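PDB 7KWD: alkaline phosphatase from Thermus thermophilus, which probably hydrolyses phosphate monoesters as a homodimeric metalloenzyme that binds two zinc ions and one magnesium ion. Local coordinates for residues Tyr332-Ser335 against Ser336-Val339. Numbering follows the deposited sequence.
Sequences YLES and SQGV
The carboxylate of E334 and the amide of Q337 lie side by side and point the same way, their planes 55° apart. The backbone makes two successive type I beta turns, Y332 to S335 and E334 to Q337, that lead into helix 337-340. OE1 of E334 is 3.8 Å from CG of Q337. NE2 of Q337 is farther from OE1 of E334, at 4.1 Å. K420 and P421 also touch both side chains. The second turn closes with Q337 N donating to E334 O at 3.1 Å. This donor stands above the carbonyl plane, 44° out of it. A water bridges the turns: it donates to L333 O and accepts from S336 N. The segment reaches the dimer interface. The Y332 ring meets the ring of H433, a zinc ligand of the second subunit, edge-to-face. S336 OG accepts a hydrogen bond from Y91 N of that subunit. A chi1 of -61° turns S335 OG to the side of its own N, where it joins that N at the carbonyl oxygen of Y332. S335 N and OG reach Y332 O from the same face of its plane, with OG at 2.8 Å and N at 3.3 Å.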
ATOM      1  N   TYR A 332       7.216  16.652  -8.997  1.00 27.17           N
ATOM      2  CA  TYR A 332       6.758  16.231  -7.660  1.00 32.85           C
ATOM      3  C   TYR A 332       7.649  16.796  -6.563  1.00 32.15           C
ATOM      4  O   TYR A 332       7.689  16.290  -5.436  1.00 29.34           O
ATOM      5  CB  TYR A 332       6.653  14.705  -7.534  1.00 30.50           C
ATOM      6  CG  TYR A 332       5.700  14.050  -8.502  1.00 31.09           C
ATOM      7  CD1 TYR A 332       4.680  14.764  -9.116  1.00 30.63           C
ATOM      8  CD2 TYR A 332       5.820  12.699  -8.795  1.00 30.93           C
ATOM      9  CE1 TYR A 332       3.808  14.137  -9.983  1.00 29.37           C
ATOM     10  CE2 TYR A 332       4.980  12.082  -9.664  1.00 30.48           C
ATOM     11  CZ  TYR A 332       3.961  12.798 -10.256  1.00 32.98           C
ATOM     12  OH  TYR A 332       3.119  12.133 -11.128  1.00 31.90           O
ATOM     13  N   LEU A 333       8.305  17.915  -6.853  1.00 31.84           N
ATOM     14  CA  LEU A 333       9.245  18.459  -5.890  1.00 30.93           C
ATOM     15  C   LEU A 333       8.580  19.108  -4.709  1.00 25.75           C
ATOM     16  O   LEU A 333       9.261  19.337  -3.701  1.00 31.74           O
ATOM     17  CB  LEU A 333      10.170  19.468  -6.550  1.00 31.31           C
ATOM     18  CG  LEU A 333      11.280  18.814  -7.367  1.00 36.26           C
ATOM     19  CD1 LEU A 333      12.050  19.848  -8.166  1.00 39.93           C
ATOM     20  CD2 LEU A 333      12.247  18.045  -6.462  1.00 32.09           C
ATOM     21  N   GLU A 334       7.280  19.383  -4.775  1.00 27.50           N
ATOM     22  CA  GLU A 334       6.608  20.007  -3.641  1.00 29.99           C
ATOM     23  C   GLU A 334       5.798  19.010  -2.813  1.00 27.81           C
ATOM     24  O   GLU A 334       4.988  19.422  -1.986  1.00 29.29           O
ATOM     25  CB  GLU A 334       5.704  21.159  -4.112  1.00 36.53           C
ATOM     26  CG  GLU A 334       6.441  22.336  -4.825  1.00 35.95           C
ATOM     27  CD  GLU A 334       7.447  23.071  -3.939  1.00 33.65           C
ATOM     28  OE1 GLU A 334       7.241  23.123  -2.700  1.00 40.37           O
ATOM     29  OE2 GLU A 334       8.455  23.573  -4.487  1.00 44.14           O
ATOM     30  N   SER A 335       6.040  17.711  -2.973  1.00 30.76           N
ATOM     31  CA  SER A 335       5.119  16.737  -2.383  1.00 23.72           C
ATOM     32  C   SER A 335       5.137  16.745  -0.861  1.00 28.73           C
ATOM     33  O   SER A 335       4.136  16.358  -0.235  1.00 24.80           O
ATOM     34  CB  SER A 335       5.456  15.334  -2.894  1.00 25.06           C
ATOM     35  OG  SER A 335       5.317  15.261  -4.315  1.00 25.59           O
ATOM     36  N   SER A 336       6.244  17.173  -0.239  1.00 21.59           N
ATOM     37  CA  SER A 336       6.282  17.169   1.222  1.00 23.16           C
ATOM     38  C   SER A 336       5.446  18.272   1.871  1.00 29.38           C
ATOM     39  O   SER A 336       5.233  18.224   3.089  1.00 25.21           O
ATOM     40  CB  SER A 336       7.718  17.284   1.730  1.00 29.24           C
ATOM     41  OG  SER A 336       8.499  16.197   1.262  1.00 34.61           O
ATOM     42  N   GLN A 337       4.947  19.244   1.104  1.00 32.87           N
ATOM     43  CA  GLN A 337       4.121  20.298   1.697  1.00 28.85           C
ATOM     44  C   GLN A 337       2.900  19.718   2.389  1.00 29.66           C
ATOM     45  O   GLN A 337       2.479  20.210   3.442  1.00 26.69           O
ATOM     46  CB  GLN A 337       3.687  21.292   0.622  1.00 36.69           C
ATOM     47  CG  GLN A 337       4.802  22.167   0.077  1.00 36.07           C
ATOM     48  CD  GLN A 337       5.506  22.913   1.183  1.00 37.48           C
ATOM     49  OE1 GLN A 337       4.901  23.724   1.878  1.00 35.59           O
ATOM     50  NE2 GLN A 337       6.779  22.608   1.377  1.00 38.01           N
ATOM     51  N   GLY A 338       2.323  18.656   1.823  1.00 30.98           N
ATOM     52  CA  GLY A 338       1.144  18.065   2.434  1.00 27.89           C
ATOM     53  C   GLY A 338       1.381  17.574   3.845  1.00 29.84           C
ATOM     54  O   GLY A 338       0.455  17.520   4.653  1.00 28.78           O
ATOM     55  N   VAL A 339       2.610  17.168   4.146  1.00 30.78           N
ATOM     56  CA  VAL A 339       2.954  16.766   5.500  1.00 24.72           C
ATOM     57  C   VAL A 339       2.957  17.977   6.413  1.00 27.04           C
ATOM     58  O   VAL A 339       2.395  17.956   7.514  1.00 25.42           O
ATOM     59  CB  VAL A 339       4.318  16.049   5.493  1.00 23.73           C
ATOM     60  CG1 VAL A 339       4.814  15.770   6.893  1.00 28.47           C
ATOM     61  CG2 VAL A 339       4.230  14.710   4.659  1.00 29.00           C
TER
HETATM   62  O   HOH W   1       8.797  18.344  -1.175  1.00 24.72           O